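Local coordinates for epimerase domain-containing protein (Bacillus cereus HuA2-4, PDB 6ZLK) that interconverts UDP-glucuronic acid and UDP-galacturonic acid by epimerisation at C4 of the sugar, using a bound NAD as the redox cofactor, at residues G7-I12 against G30-I35; A19-S24 against S54-I59; G36-T41 against R183-M188; L81-G86 against T100-V105. One frame throughout, in Å; residues are numbered along the deposited sequence.

Contact 1: G7-I12 against G30-I35; sequences GAAGFI and GIDHFI. With NAD (nicotinamide-adenine-dinucleotide), chain E.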
# COMPACT_ATOMS: atom_id res chain seq x y z
N GLY A 7 11.10 14.73 -8.61
CA GLY A 7 12.34 13.99 -8.45
C GLY A 7 13.33 14.27 -9.57
O GLY A 7 14.13 13.39 -9.88
N ALA A 8 13.31 15.48 -10.11
CA ALA A 8 14.04 15.90 -11.33
C ALA A 8 15.56 15.87 -11.12
O ALA A 8 16.29 15.82 -12.14
CB ALA A 8 13.56 17.26 -11.75
N ALA A 9 16.05 15.94 -9.87
CA ALA A 9 17.51 15.93 -9.61
C ALA A 9 18.07 14.53 -9.38
O ALA A 9 19.31 14.36 -9.31
CB ALA A 9 17.80 16.81 -8.41
N GLY A 10 17.20 13.52 -9.40
CA GLY A 10 17.59 12.13 -9.17
C GLY A 10 18.21 11.53 -10.43
O GLY A 10 18.36 12.21 -11.50
N PHE A 11 18.56 10.26 -10.33
CA PHE A 11 19.22 9.50 -11.41
C PHE A 11 18.36 9.54 -12.68
O PHE A 11 18.75 10.07 -13.73
CB PHE A 11 19.44 8.08 -10.91
CG PHE A 11 19.74 7.02 -11.93
CD1 PHE A 11 20.51 7.29 -13.06
CD2 PHE A 11 19.35 5.72 -11.70
CE1 PHE A 11 20.82 6.28 -13.95
CE2 PHE A 11 19.65 4.70 -12.59
CZ PHE A 11 20.41 4.98 -13.70
N ILE A 12 17.13 9.01 -12.56
CA ILE A 12 16.26 8.93 -13.76
C ILE A 12 15.72 10.30 -14.16
O ILE A 12 15.75 10.64 -15.37
CB ILE A 12 15.20 7.84 -13.59
CG1 ILE A 12 15.92 6.50 -13.37
CG2 ILE A 12 14.31 7.80 -14.85
CD1 ILE A 12 15.01 5.34 -13.08
N GLY A 30 11.11 21.12 -12.85
CA GLY A 30 11.65 20.06 -12.00
C GLY A 30 11.46 20.43 -10.56
O GLY A 30 11.66 21.62 -10.21
N ILE A 31 11.02 19.51 -9.73
CA ILE A 31 10.90 19.78 -8.29
C ILE A 31 11.66 18.69 -7.57
O ILE A 31 11.43 17.49 -7.83
CB ILE A 31 9.44 19.95 -7.82
CG1 ILE A 31 9.39 20.32 -6.34
CG2 ILE A 31 8.59 18.71 -8.12
CD1 ILE A 31 8.04 20.84 -5.89
N ASP A 32 12.50 19.02 -6.61
CA ASP A 32 13.37 18.08 -5.90
C ASP A 32 13.90 18.78 -4.65
O ASP A 32 14.45 19.81 -4.87
CB ASP A 32 14.42 17.57 -6.89
CG ASP A 32 15.04 16.26 -6.42
OD1 ASP A 32 15.45 16.21 -5.25
OD2 ASP A 32 15.02 15.24 -7.18
N HIS A 33 13.87 18.18 -3.46
CA HIS A 33 14.59 18.85 -2.33
C HIS A 33 15.72 17.96 -1.82
O HIS A 33 16.22 18.26 -0.68
CB HIS A 33 13.68 19.35 -1.23
CG HIS A 33 13.10 18.24 -0.44
ND1 HIS A 33 12.58 17.14 -1.10
CD2 HIS A 33 12.93 18.07 0.88
CE1 HIS A 33 12.10 16.31 -0.17
NE2 HIS A 33 12.34 16.85 1.06
N PHE A 34 16.30 17.13 -2.69
CA PHE A 34 17.61 16.50 -2.50
C PHE A 34 17.59 15.60 -1.26
O PHE A 34 18.34 15.81 -0.30
CB PHE A 34 18.71 17.55 -2.35
CG PHE A 34 18.91 18.50 -3.49
CD1 PHE A 34 18.62 18.17 -4.80
CD2 PHE A 34 19.47 19.74 -3.25
CE1 PHE A 34 18.82 19.08 -5.85
CE2 PHE A 34 19.70 20.63 -4.30
CZ PHE A 34 19.32 20.32 -5.59
N ILE A 35 16.70 14.62 -1.20
CA ILE A 35 16.70 13.60 -0.13
C ILE A 35 16.94 12.21 -0.74
O ILE A 35 17.28 12.10 -1.93
CB ILE A 35 15.42 13.68 0.71
CG1 ILE A 35 14.18 13.33 -0.13
CG2 ILE A 35 15.35 15.07 1.32
CD1 ILE A 35 12.93 13.05 0.67
PA NAD E . 16.66 9.05 -6.99
O1A NAD E . 16.70 8.88 -5.52
O2A NAD E . 17.93 9.28 -7.76
O5B NAD E . 15.61 10.13 -7.46
C5B NAD E . 14.38 10.42 -6.75
C4B NAD E . 14.37 11.88 -6.37
O4B NAD E . 13.13 12.15 -5.67
C3B NAD E . 15.50 12.32 -5.45
O3B NAD E . 16.44 13.17 -6.09
C2B NAD E . 14.77 12.91 -4.24
O2B NAD E . 15.37 14.05 -3.67
C1B NAD E . 13.39 13.25 -4.82
N9A NAD E . 12.32 13.28 -3.85
C8A NAD E . 11.95 12.28 -2.97
N7A NAD E . 10.94 12.61 -2.21
C5A NAD E . 10.68 13.93 -2.56
C6A NAD E . 9.76 14.88 -2.09
N6A NAD E . 8.92 14.68 -1.06
N1A NAD E . 9.73 16.09 -2.70
C2A NAD E . 10.60 16.33 -3.71
N3A NAD E . 11.56 15.53 -4.20
C4A NAD E . 11.53 14.34 -3.60
O3 NAD E . 15.99 7.68 -7.51
PN NAD E . 15.90 7.09 -9.03
O1N NAD E . 16.76 5.92 -9.08
O2N NAD E . 16.04 8.20 -9.95
O5D NAD E . 14.39 6.63 -9.04
C5D NAD E . 13.45 7.45 -9.63
C4D NAD E . 12.13 6.74 -9.60
O4D NAD E . 12.22 5.52 -10.36
C3D NAD E . 11.64 6.36 -8.20
O3D NAD E . 10.21 6.55 -8.12
C2D NAD E . 11.92 4.86 -8.11
O2D NAD E . 11.09 4.22 -7.13
C1D NAD E . 11.72 4.48 -9.57
N1N NAD E . 12.48 3.32 -9.99
C2N NAD E . 13.84 3.37 -10.09
C3N NAD E . 14.53 2.27 -10.48
C7N NAD E . 16.01 2.26 -10.53
O7N NAD E . 16.52 1.22 -10.92
N7N NAD E . 16.69 3.38 -10.23
C4N NAD E . 13.82 1.12 -10.89
C5N NAD E . 12.46 1.04 -10.63
C6N NAD E . 11.80 2.16 -10.24
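Carboxylate oxygen OD2 of D32 is gripped from two directions, by the backbone of A9 and by the cofactor. A9 N donates to D32 OD2 over 3.0 Å, approaching from above the carboxylate plane (41° out of it), while the ribose hydroxyl O3B of NAD donates to D32 OD2 at 2.7 Å. The companion oxygen is equally engaged: NAD O2B donates to D32 OD1 at 2.7 Å, and F34 N reaches D32 OD1 at 2.8 Å, closing an Asx turn that fixes the rotation of the carboxylate. CG anti to the D32 backbone N (chi1 -160°) carries the group across to the turn at G7-G10. A backbone bond joins the same two segments: G7 N donates to I31 O at 2.9 Å. Next to this, A8 CB presses on G30 CA at 3.4 Å, tighter than usual for carbons, where G30 has no side chain. A9 CB also meets the edge of the F34 ring, 3.6 Å from CE1. G10 CA lies close to NAD O2A, and G7 CA to NAD O4B. The turn then leads into helix 11-21, whose first amides take the pyrophosphate: F11 N donates to NAD O2A and I12 N to NAD O2N, the latter almost straight at 174°. A glycine-rich turn between strand 2-6 and helix 11-21, with an acidic residue after strand 27-31 holding both adenosine ribose hydroxyls, is the classic NAD-binding beta-alpha-beta unit of the Rossmann fold.

Contact 2: A19-S24 against S54-I59; sequences ALLKNS and SRFQFI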
# COMPACT_ATOMS: atom_id res chain seq x y z
N ALA A 19 16.35 14.81 -21.71
CA ALA A 19 15.73 14.27 -22.94
C ALA A 19 14.53 15.13 -23.36
O ALA A 19 14.41 15.45 -24.58
CB ALA A 19 15.31 12.84 -22.75
N LEU A 20 13.64 15.47 -22.45
CA LEU A 20 12.47 16.30 -22.81
C LEU A 20 12.92 17.64 -23.40
O LEU A 20 12.28 18.10 -24.37
CB LEU A 20 11.56 16.51 -21.60
CG LEU A 20 10.94 15.24 -21.07
CD1 LEU A 20 10.33 15.48 -19.70
CD2 LEU A 20 9.94 14.64 -22.01
N LEU A 21 13.94 18.25 -22.84
CA LEU A 21 14.34 19.61 -23.24
C LEU A 21 14.97 19.59 -24.63
O LEU A 21 14.95 20.66 -25.24
CB LEU A 21 15.29 20.24 -22.25
CG LEU A 21 14.67 20.62 -20.92
CD1 LEU A 21 15.74 20.92 -19.87
CD2 LEU A 21 13.74 21.80 -21.09
N LYS A 22 15.34 18.43 -25.17
CA LYS A 22 15.81 18.33 -26.58
C LYS A 22 14.70 18.73 -27.56
O LYS A 22 15.03 19.06 -28.70
CB LYS A 22 16.39 16.95 -26.86
CG LYS A 22 17.72 16.81 -26.16
CD LYS A 22 18.43 15.54 -26.44
CE LYS A 22 19.69 15.48 -25.60
NZ LYS A 22 20.28 14.12 -25.62
N ASN A 23 13.44 18.55 -27.19
CA ASN A 23 12.30 18.97 -28.02
C ASN A 23 12.01 20.44 -27.68
O ASN A 23 11.62 20.74 -26.54
CB ASN A 23 11.14 18.04 -27.79
CG ASN A 23 9.98 18.29 -28.73
OD1 ASN A 23 9.67 19.42 -29.08
ND2 ASN A 23 9.32 17.21 -29.12
N SER A 24 12.18 21.34 -28.66
CA SER A 24 12.03 22.80 -28.42
C SER A 24 10.60 23.14 -28.02
O SER A 24 10.41 24.22 -27.49
CB SER A 24 12.47 23.58 -29.64
OG SER A 24 11.62 23.20 -30.69
N SER A 54 16.44 27.97 -21.24
CA SER A 54 15.36 28.93 -20.96
C SER A 54 14.03 28.20 -20.75
O SER A 54 13.10 28.82 -20.22
CB SER A 54 15.27 29.96 -22.08
OG SER A 54 14.93 29.32 -23.27
N ARG A 55 13.93 26.92 -21.08
CA ARG A 55 12.65 26.18 -20.99
C ARG A 55 12.64 25.27 -19.78
O ARG A 55 11.65 24.52 -19.61
CB ARG A 55 12.37 25.41 -22.27
CG ARG A 55 12.10 26.34 -23.44
CD ARG A 55 11.98 25.58 -24.73
NE ARG A 55 13.26 25.08 -25.19
CZ ARG A 55 13.68 23.81 -25.21
NH1 ARG A 55 12.93 22.80 -24.81
NH2 ARG A 55 14.89 23.52 -25.66
N PHE A 56 13.59 25.43 -18.87
CA PHE A 56 13.69 24.64 -17.62
C PHE A 56 13.60 25.57 -16.42
O PHE A 56 14.27 26.66 -16.40
CB PHE A 56 14.98 23.81 -17.60
CG PHE A 56 15.06 22.94 -16.38
CD1 PHE A 56 14.29 21.79 -16.31
CD2 PHE A 56 15.80 23.28 -15.27
CE1 PHE A 56 14.30 20.99 -15.18
CE2 PHE A 56 15.89 22.41 -14.18
CZ PHE A 56 15.11 21.28 -14.13
N GLN A 57 12.79 25.18 -15.44
CA GLN A 57 12.71 25.87 -14.12
C GLN A 57 12.88 24.82 -13.05
O GLN A 57 12.30 23.69 -13.22
CB GLN A 57 11.31 26.44 -13.91
CG GLN A 57 11.08 27.11 -12.54
CD GLN A 57 9.66 27.57 -12.26
OE1 GLN A 57 8.74 27.44 -13.08
NE2 GLN A 57 9.46 28.13 -11.07
N PHE A 58 13.62 25.10 -12.01
CA PHE A 58 13.81 24.19 -10.88
C PHE A 58 13.20 24.76 -9.61
O PHE A 58 13.37 25.97 -9.31
CB PHE A 58 15.27 23.84 -10.74
CG PHE A 58 15.53 22.85 -9.66
CD1 PHE A 58 15.11 21.53 -9.82
CD2 PHE A 58 16.16 23.22 -8.49
CE1 PHE A 58 15.34 20.61 -8.83
CE2 PHE A 58 16.41 22.27 -7.51
CZ PHE A 58 15.99 20.97 -7.67
N ILE A 59 12.53 23.90 -8.83
CA ILE A 59 12.00 24.25 -7.49
C ILE A 59 12.64 23.31 -6.49
O ILE A 59 12.44 22.08 -6.55
CB ILE A 59 10.46 24.13 -7.46
CG1 ILE A 59 9.82 25.04 -8.49
CG2 ILE A 59 9.91 24.37 -6.07
CD1 ILE A 59 8.40 24.66 -8.80
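R55 reaches across to L21 and clasps a single backbone oxygen with both terminal nitrogens, end-on. NH2 of R55 lies 2.9 Å from L21 O and in the carbonyl plane, whereas R55 NH1 lies 3.0 Å from the same L21 O but is tilted 22° from that plane. Relative to the arginine, the oxygen lies 2° out of the guanidinium plane, so the two N-H groups converge on it and the flat group is held against rotation. A bend of the R55 chain at chi3 (-72°) swings the guanidinium round to this carbonyl. One guanidinium face is covered by S24 CA, 3.7 Å above its centre, and the S24 carbonyl oxygen comes within 3.5 Å of R55 CD. Beside this polar clasp is an apolar one: L21 CD1 touches F56 CB at 3.8 Å, the two side chains crossing at about a right angle, and L21 CD2 rests 3.7 Å from R55 O. One leucine thus uses its backbone for the guanidinium and its methyls for R55 O and F56.

What positions this first shell lies just outside it. R55 NH1 has a further acceptor in Y26 O. N23 OD1 accepts from A25 N, within the link to strand 27-31, and L50 of helix 44-51 packs on both L21 and F56. Strand 56-59 pairs in parallel with strand 27-31, so the contact ties the chain leaving helix 11-21 to the start of strand 56-59, beside strand 27-31, in the alternating helix and strand order of a Rossmann-type fold.

Contact 3: G36-T41 against R183-M188; sequences GPTPAT and RQRPDM. With UGA (uridine-5'-diphosphate-glucuronic acid), chain F.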
# COMPACT_ATOMS: atom_id res chain seq x y z
N GLY A 36 16.83 11.19 0.08
CA GLY A 36 17.08 9.81 -0.29
C GLY A 36 18.57 9.46 -0.29
O GLY A 36 19.42 10.13 0.30
N PRO A 37 18.94 8.36 -0.93
CA PRO A 37 20.27 7.80 -0.71
C PRO A 37 21.43 8.53 -1.39
O PRO A 37 22.54 8.36 -0.95
CB PRO A 37 20.10 6.36 -1.21
CG PRO A 37 18.99 6.45 -2.27
CD PRO A 37 18.04 7.47 -1.70
N THR A 38 21.17 9.28 -2.44
CA THR A 38 22.24 9.98 -3.19
C THR A 38 22.48 11.31 -2.51
O THR A 38 21.58 12.09 -2.36
CB THR A 38 21.89 10.20 -4.65
OG1 THR A 38 21.55 8.88 -5.09
CG2 THR A 38 23.05 10.82 -5.38
N PRO A 39 23.73 11.60 -2.07
CA PRO A 39 23.98 12.91 -1.50
C PRO A 39 23.76 14.01 -2.54
O PRO A 39 23.99 13.81 -3.74
CB PRO A 39 25.43 12.82 -1.02
CG PRO A 39 26.04 11.66 -1.76
CD PRO A 39 24.90 10.73 -2.13
N ALA A 40 23.41 15.21 -2.06
CA ALA A 40 23.02 16.37 -2.90
C ALA A 40 24.18 16.81 -3.75
O ALA A 40 23.98 17.36 -4.86
CB ALA A 40 22.58 17.52 -2.05
N THR A 41 25.39 16.61 -3.23
CA THR A 41 26.62 17.02 -3.90
C THR A 41 26.68 16.39 -5.29
O THR A 41 27.29 17.00 -6.18
CB THR A 41 27.78 16.70 -2.96
OG1 THR A 41 28.82 17.54 -3.46
CG2 THR A 41 28.05 15.21 -2.92
N ARG A 183 25.27 8.09 -14.16
CA ARG A 183 24.52 8.82 -13.09
C ARG A 183 23.78 7.84 -12.19
O ARG A 183 23.03 8.27 -11.33
CB ARG A 183 23.56 9.88 -13.61
CG ARG A 183 24.18 10.88 -14.56
CD ARG A 183 23.14 11.99 -14.76
NE ARG A 183 23.54 12.69 -15.93
CZ ARG A 183 22.78 13.52 -16.59
NH1 ARG A 183 21.54 13.77 -16.19
NH2 ARG A 183 23.28 14.13 -17.64
N GLN A 184 23.93 6.54 -12.41
CA GLN A 184 23.25 5.58 -11.51
C GLN A 184 23.52 5.88 -10.05
O GLN A 184 24.59 6.31 -9.68
CB GLN A 184 23.65 4.16 -11.83
CG GLN A 184 22.78 3.14 -11.16
CD GLN A 184 23.31 1.73 -11.21
OE1 GLN A 184 24.51 1.45 -11.05
NE2 GLN A 184 22.41 0.80 -11.47
N ARG A 185 22.51 5.77 -9.22
CA ARG A 185 22.64 6.12 -7.78
C ARG A 185 23.82 5.34 -7.18
O ARG A 185 23.99 4.15 -7.45
CB ARG A 185 21.36 5.81 -7.00
CG ARG A 185 20.05 6.32 -7.58
CD ARG A 185 19.02 6.27 -6.49
NE ARG A 185 18.94 4.98 -5.80
CZ ARG A 185 18.18 3.93 -6.13
NH1 ARG A 185 17.31 3.98 -7.12
NH2 ARG A 185 18.22 2.83 -5.38
N PRO A 186 24.58 5.93 -6.24
CA PRO A 186 25.69 5.22 -5.59
C PRO A 186 25.34 4.02 -4.70
O PRO A 186 26.26 3.26 -4.34
CB PRO A 186 26.41 6.26 -4.74
CG PRO A 186 25.66 7.52 -4.91
CD PRO A 186 24.58 7.37 -5.95
N ASP A 187 24.06 3.83 -4.36
CA ASP A 187 23.63 2.67 -3.54
C ASP A 187 23.37 1.47 -4.45
O ASP A 187 23.16 0.40 -3.92
CB ASP A 187 22.42 3.00 -2.65
CG ASP A 187 21.16 3.40 -3.40
OD1 ASP A 187 21.25 4.28 -4.22
OD2 ASP A 187 20.10 2.81 -3.14
N MET A 188 23.31 1.66 -5.76
CA MET A 188 22.94 0.53 -6.66
C MET A 188 24.14 -0.34 -6.97
O MET A 188 25.29 0.03 -6.78
CB MET A 188 22.28 1.09 -7.92
CG MET A 188 20.94 1.70 -7.58
SD MET A 188 19.98 2.05 -9.09
CE MET A 188 19.38 0.45 -9.57
C1' UGA F . 16.76 -1.27 -8.27
C2' UGA F . 16.58 0.11 -7.65
O2' UGA F . 17.50 0.22 -6.57
C3' UGA F . 15.18 0.35 -7.13
O3' UGA F . 15.07 1.74 -6.81
C4' UGA F . 14.12 -0.05 -8.15
O4' UGA F . 12.83 0.03 -7.52
C5' UGA F . 14.38 -1.48 -8.65
O5' UGA F . 15.71 -1.56 -9.17
C6' UGA F . 13.43 -2.01 -9.73
O'P UGA F . 12.25 -1.74 -9.70
O'Q UGA F . 13.85 -2.75 -10.58
PB UGA F . 17.63 -3.59 -7.41
O1B UGA F . 17.10 -4.46 -8.47
O2B UGA F . 17.78 -4.07 -6.01
O3B UGA F . 16.86 -2.19 -7.21
O3A UGA F . 19.02 -3.02 -7.96
PA UGA F . 20.54 -3.02 -7.50
O1A UGA F . 20.65 -2.23 -6.27
O2A UGA F . 21.33 -2.66 -8.68
O5D UGA F . 20.79 -4.57 -7.12
C5D UGA F . 20.73 -5.62 -8.06
C4D UGA F . 21.28 -6.86 -7.42
O4D UGA F . 22.64 -6.63 -6.97
C3D UGA F . 20.50 -7.34 -6.19
O3D UGA F . 20.26 -8.72 -6.44
C2D UGA F . 21.45 -7.10 -5.01
O2D UGA F . 21.45 -8.22 -4.14
C1D UGA F . 22.83 -7.13 -5.66
N1 UGA F . 23.84 -6.29 -5.00
C6 UGA F . 23.63 -4.96 -4.77
C2 UGA F . 25.06 -6.90 -4.76
O2 UGA F . 25.28 -8.09 -4.94
N3 UGA F . 26.02 -6.06 -4.29
C4 UGA F . 25.89 -4.71 -4.03
O4 UGA F . 26.85 -4.11 -3.57
C5 UGA F . 24.58 -4.16 -4.28
O HOH W 1 22.50 6.48 -3.57
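T38 packs on the R185 side chain and the P186 ring, and here the fit is close: OG1 of T38 lies 3.5 Å from P186 CD and 3.6 Å from R185 CB, while CG2 of T38 lies alongside, against the same P186 carbon. P37 adds to the close fit from a partly exposed position, its CG 3.7 Å from D187 OD1 and leaning on R185 NE. Those two charged groups are locked together, side-on, with R185 NE donating to D187 OD1 and R185 NH2 to D187 OD2; the second bond is nearly straight (174°). The proline lies against the R185-D187 ion pair, which probably orients the guanidinium toward the sugar. R185 NH2 hydrogen-bonds O2' of UDP-glucuronic acid at 3.0 Å, and in the alternative ligand, UDP-galacturonic acid, it meets a carboxylate oxygen. R185 NH1 makes a salt bridge with an NAD phosphate oxygen.

Polar contact between the segments runs through a water, which donates to D187 OD1 at 2.6 Å and is hydrogen-bonded to T38 OG1 at 3.0 Å. The outer side is looser. P39, exposed to solvent, reaches P186 only by CD against CG at 4.3 Å. In the fold, the loop between strand 27-31 and helix 44-51 lies against the one joining strand 171-180 to helix 189-198, with F11 of helix 11-21 touching R185 and H191 of helix 189-198 touching P186.

Contact 4: L81-G86 against T100-V105; sequences LAAIPG and TNNIMV. With NAD (nicotinamide-adenine-dinucleotide), chain E.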
# COMPACT_ATOMS: atom_id res chain seq x y z
N LEU A 81 8.31 10.94 -10.52
CA LEU A 81 9.44 10.07 -10.19
C LEU A 81 9.89 10.23 -8.74
O LEU A 81 10.69 9.39 -8.27
CB LEU A 81 10.63 10.32 -11.11
CG LEU A 81 10.51 9.70 -12.51
CD1 LEU A 81 9.53 10.41 -13.40
CD2 LEU A 81 11.86 9.64 -13.20
N ALA A 82 9.47 11.28 -8.05
CA ALA A 82 9.95 11.51 -6.66
C ALA A 82 9.58 10.31 -5.80
O ALA A 82 8.42 9.83 -5.91
CB ALA A 82 9.37 12.74 -6.06
N ALA A 83 10.52 9.81 -5.04
CA ALA A 83 10.33 8.67 -4.16
C ALA A 83 11.60 8.47 -3.36
O ALA A 83 12.64 9.10 -3.71
CB ALA A 83 10.06 7.45 -4.98
N ILE A 84 11.48 7.62 -2.36
CA ILE A 84 12.66 7.05 -1.67
C ILE A 84 12.78 5.66 -2.25
O ILE A 84 11.88 4.84 -2.06
CB ILE A 84 12.50 7.03 -0.14
CG1 ILE A 84 12.34 8.45 0.38
CG2 ILE A 84 13.74 6.35 0.45
CD1 ILE A 84 13.53 9.35 0.24
N PRO A 85 13.87 5.36 -2.99
CA PRO A 85 14.06 4.04 -3.58
C PRO A 85 14.95 3.22 -2.65
O PRO A 85 15.48 3.72 -1.68
CB PRO A 85 14.72 4.42 -4.91
CG PRO A 85 15.71 5.50 -4.50
CD PRO A 85 14.95 6.28 -3.42
N GLY A 86 15.12 1.97 -2.96
CA GLY A 86 16.15 1.19 -2.26
C GLY A 86 15.47 0.08 -1.50
O GLY A 86 14.84 0.35 -0.42
N THR A 100 6.03 8.36 3.83
CA THR A 100 5.75 9.77 3.63
C THR A 100 6.02 10.16 2.16
O THR A 100 5.19 10.75 1.52
CB THR A 100 6.64 10.57 4.57
OG1 THR A 100 6.16 10.23 5.90
CG2 THR A 100 6.54 12.06 4.27
N ASN A 101 7.16 9.76 1.65
CA ASN A 101 7.54 10.25 0.30
C ASN A 101 6.98 9.38 -0.81
O ASN A 101 6.91 9.89 -1.95
CB ASN A 101 9.05 10.38 0.21
CG ASN A 101 9.51 11.43 1.18
OD1 ASN A 101 9.10 12.58 1.02
ND2 ASN A 101 10.25 11.04 2.21
N ASN A 102 6.60 8.12 -0.58
CA ASN A 102 6.13 7.26 -1.67
C ASN A 102 4.59 7.20 -1.65
O ASN A 102 4.02 6.93 -2.74
CB ASN A 102 6.71 5.85 -1.64
CG ASN A 102 8.22 5.84 -1.82
OD1 ASN A 102 8.81 6.91 -2.06
ND2 ASN A 102 8.86 4.71 -1.60
N ILE A 103 3.95 7.39 -0.48
CA ILE A 103 2.47 7.29 -0.39
C ILE A 103 1.86 8.69 -0.21
O ILE A 103 1.05 9.09 -1.06
CB ILE A 103 2.04 6.33 0.72
CG1 ILE A 103 2.73 4.97 0.58
CG2 ILE A 103 0.53 6.17 0.72
CD1 ILE A 103 2.34 3.94 1.59
N MET A 104 2.26 9.42 0.82
CA MET A 104 1.63 10.73 1.10
C MET A 104 1.91 11.70 -0.06
O MET A 104 0.99 12.41 -0.50
CB MET A 104 2.10 11.36 2.41
CG MET A 104 1.56 10.71 3.63
SD MET A 104 -0.23 10.89 3.74
CE MET A 104 -0.60 12.57 3.27
N VAL A 105 3.11 11.72 -0.62
CA VAL A 105 3.42 12.61 -1.75
C VAL A 105 2.51 12.29 -2.95
O VAL A 105 2.01 13.18 -3.61
CB VAL A 105 4.92 12.49 -2.10
CG1 VAL A 105 5.22 12.96 -3.50
CG2 VAL A 105 5.72 13.32 -1.12
PA NAD E . 16.66 9.05 -6.99
O1A NAD E . 16.70 8.88 -5.52
O2A NAD E . 17.93 9.28 -7.76
O5B NAD E . 15.61 10.13 -7.46
C5B NAD E . 14.38 10.42 -6.75
C4B NAD E . 14.37 11.88 -6.37
O4B NAD E . 13.13 12.15 -5.67
C3B NAD E . 15.50 12.32 -5.45
O3B NAD E . 16.44 13.17 -6.09
C2B NAD E . 14.77 12.91 -4.24
O2B NAD E . 15.37 14.05 -3.67
C1B NAD E . 13.39 13.25 -4.82
N9A NAD E . 12.32 13.28 -3.85
C8A NAD E . 11.95 12.28 -2.97
N7A NAD E . 10.94 12.61 -2.21
C5A NAD E . 10.68 13.93 -2.56
C6A NAD E . 9.76 14.88 -2.09
N6A NAD E . 8.92 14.68 -1.06
N1A NAD E . 9.73 16.09 -2.70
C2A NAD E . 10.60 16.33 -3.71
N3A NAD E . 11.56 15.53 -4.20
C4A NAD E . 11.53 14.34 -3.60
O3 NAD E . 15.99 7.68 -7.51
PN NAD E . 15.90 7.09 -9.03
O1N NAD E . 16.76 5.92 -9.08
O2N NAD E . 16.04 8.20 -9.95
O5D NAD E . 14.39 6.63 -9.04
C5D NAD E . 13.45 7.45 -9.63
C4D NAD E . 12.13 6.74 -9.60
O4D NAD E . 12.22 5.52 -10.36
C3D NAD E . 11.64 6.36 -8.20
O3D NAD E . 10.21 6.55 -8.12
C2D NAD E . 11.92 4.86 -8.11
O2D NAD E . 11.09 4.22 -7.13
C1D NAD E . 11.72 4.48 -9.57
N1N NAD E . 12.48 3.32 -9.99
C2N NAD E . 13.84 3.37 -10.09
C3N NAD E . 14.53 2.27 -10.48
C7N NAD E . 16.01 2.26 -10.53
O7N NAD E . 16.52 1.22 -10.92
N7N NAD E . 16.69 3.38 -10.23
C4N NAD E . 13.82 1.12 -10.89
C5N NAD E . 12.46 1.04 -10.63
C6N NAD E . 11.80 2.16 -10.24
O HOH W 2 6.09 9.31 -4.43
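N101 faces I84 from helix 96-113, and every atom of its side chain beyond CA has a neighbour. Its CB lies 3.8 Å from I84 CG1 and equally far, 3.8 Å, from N7A of the NAD adenine. CG continues along the adenine rim, beside N7A and N6A. At the tip the amide divides its work: OD1 of N101 accepts from the exocyclic amine N6A of NAD at 3.0 Å, while ND2 rests 3.8 Å from I84 CG1 and donates to P97 O one turn back in the helix, which fixes which end of the amide meets the adenine.

N102 reads the loop in a different way. With CG anti to its carbonyl carbon (chi1 -63°), the amide comes up beside the extended I84 backbone: OD1 of N102 accepts from I84 N at 2.8 Å, on a lone pair in the carbonyl plane, and ND2 of N102 donates to I84 O at 3.1 Å with an angle of 168°. Both polar atoms of one peptide-like group thus match N-H and C=O of one residue, much as a strand neighbour would, and ND2 has a second partner in T152 OG1. A water bridges the backbones, donating to A82 O at 2.8 Å and to N101 O at 2.7 Å; the helix widens here, V105 N bonding T100 O. Two buried asparagines therefore work by complementary donors and acceptors, one recognising the adenine amine and the other pinning the I84 backbone, consistent with fixing the loop beside the cofactor, whose O3D donates to L81 O.

Contacts 1, 3 and 4 line parts of the cofactor pocket, with centres 11 to 15 Å apart, while contact 2 stands off, 14 Å from contact 1 and more than 20 Å from the other two. Contacts 1 and 2 share helix 11-21 and interlace along the chain; they meet through neighbouring strands 27-31 and 56-59, where G30 pairs with Q57 and I59. Contact 4 falls wholly within the sequence spanned by contact 3, and R185 packs on P85 between them. F11 links contact 1 to contact 3, and I12 and I35 link it to contact 4. The Rossmann core thus carries NAD, and R185, M188, P85 and G86 of contacts 3 and 4 line the sugar-nucleotide pocket beside it.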